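Side-chain contacts in serine protease inhibitor 4, isoform B (PDB 4P0F), which probably inhibits serine- and cysteine-type endopeptidases as a member of the serpin family, and is seen here in its cleaved form: residues M47-A52 with E72-S77; T241-L246 with W374-R379. One frame throughout, in Å; residues are numbered along the deposited sequence.

Interaction 1 of 2, residues M47-A52 with E72-S77; sequences MARLGA and EQIAHS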
loop_
_atom_site.group_PDB
_atom_site.type_symbol
_atom_site.label_atom_id
_atom_site.label_comp_id
_atom_site.label_asym_id
_atom_site.label_seq_id
_atom_site.Cartn_x
_atom_site.Cartn_y
_atom_site.Cartn_z
ATOM N N MET A 47 10.858 8.084 -4.731
ATOM C CA MET A 47 11.757 9.015 -4.054
ATOM C C MET A 47 13.189 8.520 -4.148
ATOM O O MET A 47 14.110 9.306 -4.402
ATOM C CB MET A 47 11.350 9.212 -2.585
ATOM C CG MET A 47 10.097 10.076 -2.420
ATOM S SD MET A 47 9.762 10.584 -0.722
ATOM C CE MET A 47 9.271 9.035 -0.013
ATOM N N ALA A 48 13.390 7.225 -3.945
ATOM C CA ALA A 48 14.736 6.673 -4.051
ATOM C C ALA A 48 15.239 6.810 -5.478
ATOM O O ALA A 48 16.412 7.128 -5.695
ATOM C CB ALA A 48 14.765 5.226 -3.610
ATOM N N ARG A 49 14.356 6.612 -6.455
ATOM C CA ARG A 49 14.775 6.717 -7.856
ATOM C C ARG A 49 15.350 8.096 -8.198
ATOM O O ARG A 49 16.222 8.214 -9.073
ATOM C CB ARG A 49 13.603 6.386 -8.794
ATOM C CG ARG A 49 13.979 6.430 -10.267
ATOM C CD ARG A 49 13.683 7.779 -10.887
ATOM N NE ARG A 49 14.141 7.877 -12.274
ATOM C CZ ARG A 49 15.299 8.402 -12.670
ATOM N NH1 ARG A 49 16.186 8.890 -11.799
ATOM N NH2 ARG A 49 15.572 8.448 -13.966
ATOM N N LEU A 50 14.880 9.139 -7.520
ATOM C CA LEU A 50 15.379 10.495 -7.776
ATOM C C LEU A 50 16.883 10.605 -7.549
ATOM O O LEU A 50 17.543 11.471 -8.125
ATOM C CB LEU A 50 14.686 11.520 -6.886
ATOM C CG LEU A 50 13.169 11.651 -6.979
ATOM C CD1 LEU A 50 12.738 12.778 -6.051
ATOM C CD2 LEU A 50 12.722 11.901 -8.411
ATOM N N GLY A 51 17.412 9.734 -6.696
ATOM C CA GLY A 51 18.831 9.730 -6.391
ATOM C C GLY A 51 19.615 8.657 -7.125
ATOM O O GLY A 51 20.818 8.512 -6.906
ATOM N N ALA A 52 18.935 7.908 -7.988
ATOM C CA ALA A 52 19.544 6.803 -8.715
ATOM C C ALA A 52 20.059 7.233 -10.083
ATOM O O ALA A 52 19.624 8.242 -10.639
ATOM C CB ALA A 52 18.542 5.655 -8.864
ATOM N N GLU A 72 12.507 15.128 -12.897
ATOM C CA GLU A 72 11.593 16.233 -12.635
ATOM C C GLU A 72 10.168 15.868 -13.054
ATOM O O GLU A 72 9.216 16.184 -12.351
ATOM C CB GLU A 72 12.053 17.507 -13.354
ATOM C CG GLU A 72 11.107 18.704 -13.179
ATOM C CD GLU A 72 10.902 19.108 -11.721
ATOM O OE1 GLU A 72 10.090 18.456 -11.026
ATOM O OE2 GLU A 72 11.537 20.092 -11.275
ATOM N N GLN A 73 10.013 15.198 -14.193
ATOM C CA GLN A 73 8.677 14.814 -14.649
ATOM C C GLN A 73 8.086 13.738 -13.735
ATOM O O GLN A 73 6.894 13.749 -13.427
ATOM C CB GLN A 73 8.722 14.340 -16.105
ATOM C CG GLN A 73 9.105 15.445 -17.076
ATOM C CD GLN A 73 9.071 15.005 -18.527
ATOM O OE1 GLN A 73 8.938 13.819 -18.829
ATOM N NE2 GLN A 73 9.191 15.967 -19.435
ATOM N N ILE A 74 8.924 12.812 -13.287
ATOM C CA ILE A 74 8.481 11.791 -12.347
ATOM C C ILE A 74 8.003 12.448 -11.057
ATOM O O ILE A 74 6.919 12.150 -10.555
ATOM C CB ILE A 74 9.613 10.796 -12.030
ATOM C CG1 ILE A 74 9.957 9.962 -13.265
ATOM C CG2 ILE A 74 9.248 9.888 -10.861
ATOM C CD1 ILE A 74 11.268 9.199 -13.114
ATOM N N ALA A 75 8.827 13.348 -10.526
ATOM C CA ALA A 75 8.517 14.016 -9.276
ATOM C C ALA A 75 7.202 14.775 -9.401
ATOM O O ALA A 75 6.348 14.723 -8.507
ATOM C CB ALA A 75 9.643 14.960 -8.881
ATOM N N HIS A 76 7.036 15.475 -10.515
ATOM C CA HIS A 76 5.827 16.250 -10.720
ATOM C C HIS A 76 4.584 15.360 -10.753
ATOM O O HIS A 76 3.515 15.770 -10.304
ATOM C CB HIS A 76 5.915 17.060 -12.006
ATOM C CG HIS A 76 4.816 18.066 -12.145
ATOM N ND1 HIS A 76 4.657 19.113 -11.264
ATOM C CD2 HIS A 76 3.808 18.170 -13.042
ATOM C CE1 HIS A 76 3.605 19.829 -11.620
ATOM N NE2 HIS A 76 3.072 19.278 -12.696
ATOM N N SER A 77 4.718 14.141 -11.267
ATOM C CA SER A 77 3.559 13.261 -11.387
ATOM C C SER A 77 3.059 12.855 -10.001
ATOM O O SER A 77 1.854 12.699 -9.794
ATOM C CB SER A 77 3.881 12.024 -12.241
ATOM O OG SER A 77 4.712 11.096 -11.568
#
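Arg-49 and Ile-74 show how a methyl group can pack against the NE end of a buried arginine whose charge is paired with another residue. The two side chains cross at about a right angle, and the meeting falls to one methyl. CD1 of Ile-74 sits 3.3 Å from NE of Arg-49 and 3.6 Å from its CD, a tight approach, oblique to the guanidinium plane. The arginine leaves its helix with CG beside the carbonyl carbon; the chain is then bent about the CB-CG bond (chi2 -94°), which swings CD and NE across the isoleucine. Ile-74 answers with an extended branch (chi2 167°) that carries CD1 outward. Asp-61 forms a salt bridge to the same NE, so the methyl packs right beside an ion pair, and Ile-74 also touches Asp-61.

Leu-50 makes the second, looser touch, where its CD2 lies 4.4 Å from CB of Ala-75. Behind the contact, OG of Ser-77 donates to the backbone O of Ile-74 at 2.6 Å.

The segment from helix 38-49, with a type I turn from Arg-49 to Ala-52, thus meets helix 71-84. Helix 54-64 touches Arg-49 through Ala-57 and Leu-60, and helix 107-115 covers Leu-50 through Phe-109 and Leu-112. This is the helical part of the serpin fold, where helix 38-49 packs behind the large sheet, with Met-47 and Ala-48 on Leu-165 of strand 161-174.

Interaction 2 of 2, residues T241-L246 with W374-R379; sequences TGLPAL and WGSVVR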
loop_
_atom_site.group_PDB
_atom_site.type_symbol
_atom_site.label_atom_id
_atom_site.label_comp_id
_atom_site.label_asym_id
_atom_site.label_seq_id
_atom_site.Cartn_x
_atom_site.Cartn_y
_atom_site.Cartn_z
ATOM N N THR A 241 -13.899 -21.785 -3.052
ATOM C CA THR A 241 -12.476 -22.081 -3.169
ATOM C C THR A 241 -11.818 -21.295 -4.306
ATOM O O THR A 241 -10.722 -21.634 -4.746
ATOM C CB THR A 241 -12.256 -23.581 -3.422
ATOM O OG1 THR A 241 -13.017 -23.980 -4.567
ATOM C CG2 THR A 241 -12.699 -24.409 -2.220
ATOM N N GLY A 242 -12.487 -20.245 -4.773
ATOM C CA GLY A 242 -12.105 -19.589 -6.013
ATOM C C GLY A 242 -11.103 -18.442 -5.952
ATOM O O GLY A 242 -10.768 -17.874 -6.988
ATOM N N LEU A 243 -10.606 -18.084 -4.774
ATOM C CA LEU A 243 -9.790 -16.876 -4.696
ATOM C C LEU A 243 -8.456 -17.023 -5.444
ATOM O O LEU A 243 -8.086 -16.129 -6.202
ATOM C CB LEU A 243 -9.536 -16.464 -3.242
ATOM C CG LEU A 243 -8.780 -15.136 -3.076
ATOM C CD1 LEU A 243 -9.511 -13.972 -3.724
ATOM C CD2 LEU A 243 -8.525 -14.846 -1.603
ATOM N N PRO A 244 -7.727 -18.136 -5.240
ATOM C CA PRO A 244 -6.450 -18.236 -5.964
ATOM C C PRO A 244 -6.601 -18.095 -7.480
ATOM O O PRO A 244 -5.777 -17.433 -8.119
ATOM C CB PRO A 244 -5.947 -19.635 -5.594
ATOM C CG PRO A 244 -6.568 -19.915 -4.266
ATOM C CD PRO A 244 -7.932 -19.285 -4.335
ATOM N N ALA A 245 -7.653 -18.684 -8.041
ATOM C CA ALA A 245 -7.911 -18.580 -9.477
ATOM C C ALA A 245 -8.296 -17.154 -9.858
ATOM O O ALA A 245 -7.880 -16.649 -10.897
ATOM C CB ALA A 245 -9.000 -19.549 -9.889
ATOM N N LEU A 246 -9.087 -16.495 -9.013
ATOM C CA LEU A 246 -9.443 -15.097 -9.265
ATOM C C LEU A 246 -8.206 -14.224 -9.273
ATOM O O LEU A 246 -8.077 -13.322 -10.100
ATOM C CB LEU A 246 -10.424 -14.568 -8.212
ATOM C CG LEU A 246 -10.738 -13.066 -8.291
ATOM C CD1 LEU A 246 -11.344 -12.698 -9.632
ATOM C CD2 LEU A 246 -11.685 -12.643 -7.165
ATOM N N TRP A 374 -4.769 -2.396 -0.859
ATOM C CA TRP A 374 -5.138 -3.611 -1.564
ATOM C C TRP A 374 -4.957 -4.776 -0.604
ATOM O O TRP A 374 -3.965 -4.832 0.129
ATOM C CB TRP A 374 -4.262 -3.774 -2.804
ATOM C CG TRP A 374 -4.771 -4.706 -3.844
ATOM C CD1 TRP A 374 -5.022 -6.036 -3.698
ATOM C CD2 TRP A 374 -5.061 -4.391 -5.217
ATOM N NE1 TRP A 374 -5.472 -6.564 -4.884
ATOM C CE2 TRP A 374 -5.499 -5.575 -5.831
ATOM C CE3 TRP A 374 -4.998 -3.221 -5.977
ATOM C CZ2 TRP A 374 -5.878 -5.623 -7.172
ATOM C CZ3 TRP A 374 -5.368 -3.270 -7.302
ATOM C CH2 TRP A 374 -5.804 -4.459 -7.887
ATOM N N GLY A 375 -5.901 -5.710 -0.587
ATOM C CA GLY A 375 -5.753 -6.841 0.302
ATOM C C GLY A 375 -6.616 -8.039 -0.015
ATOM O O GLY A 375 -7.390 -8.041 -0.973
ATOM N N SER A 376 -6.433 -9.062 0.812
ATOM C CA SER A 376 -7.149 -10.324 0.745
ATOM C C SER A 376 -7.685 -10.703 2.109
ATOM O O SER A 376 -7.025 -10.483 3.118
ATOM C CB SER A 376 -6.229 -11.454 0.283
ATOM O OG SER A 376 -5.901 -11.349 -1.077
ATOM N N VAL A 377 -8.869 -11.302 2.124
ATOM C CA VAL A 377 -9.354 -11.999 3.307
ATOM C C VAL A 377 -9.416 -13.468 2.951
ATOM O O VAL A 377 -10.233 -13.875 2.130
ATOM C CB VAL A 377 -10.725 -11.492 3.767
ATOM C CG1 VAL A 377 -11.201 -12.294 4.976
ATOM C CG2 VAL A 377 -10.650 -10.015 4.122
ATOM N N VAL A 378 -8.548 -14.259 3.570
ATOM C CA VAL A 378 -8.436 -15.672 3.238
ATOM C C VAL A 378 -8.839 -16.555 4.408
ATOM O O VAL A 378 -9.456 -17.599 4.226
ATOM C CB VAL A 378 -6.999 -16.020 2.805
ATOM C CG1 VAL A 378 -6.864 -17.502 2.492
ATOM C CG2 VAL A 378 -6.605 -15.188 1.589
ATOM N N ARG A 379 -8.466 -16.135 5.605
ATOM C CA ARG A 379 -8.761 -16.890 6.813
ATOM C C ARG A 379 -9.301 -15.951 7.861
ATOM O O ARG A 379 -8.706 -14.916 8.124
ATOM C CB ARG A 379 -7.509 -17.591 7.345
ATOM C CG ARG A 379 -6.896 -18.600 6.393
ATOM C CD ARG A 379 -5.667 -19.255 7.008
ATOM N NE ARG A 379 -5.001 -20.154 6.069
ATOM C CZ ARG A 379 -3.978 -20.944 6.383
ATOM N NH1 ARG A 379 -3.496 -20.958 7.620
ATOM N NH2 ARG A 379 -3.439 -21.728 5.459
#
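Leu-243, in the first turn of helix 243-249, reaches Val-378 through a single methyl, and its path illustrates how one leucine can join a helix to the end of a strand. CB already points toward segment 374-379. CG lies anti to the backbone N (chi1 -175°) and carries the fork closer to the strand. There the two branches part: CD1 diverges, while CD2 continues the extended chain and does the touching. It packs 3.7 Å from CG2 of Val-378, the two side chains slanting past each other, and comes within 4.2 Å of the backbone O of Val-377 and 4.4 Å of OG of Ser-376. The serine hydroxyl is satisfied by Tyr-22 of helix 6-28, with a weak bond to Glu-247, and the methyl only packs beside it.

At Val-377 the bond from CA to CB points away from the helix; its side chain touches Phe-360 and Tyr-362 of the neighbouring strand, and Leu-243 also touches Pro-359. The arrangement belongs to the serpin fold, in which short helices cover an end of sheet B, which includes strands 230-237, 360-366 and 370-377, with helix 6-28 also packed against it.

Interaction 1 and interaction 2 lie on opposite sides of the centre of the chain, their centres 34 Å apart and their nearest atoms about 18 Å apart. They come in series: the first closes a short span among the early helices before the second opens, and the second closes a much longer one of 127 residues. They share no helix or strand, but both belong to the same serpin domain. Interaction 1 lies by the sheet of strand 161-174, which in cleaved serpins takes in the reactive loop; strand 328-341, between 161-174 and 311-324, is consistent with this. Interaction 2 lies at the other sheet, sheet B, where a short helix meets the end of strand 370-377.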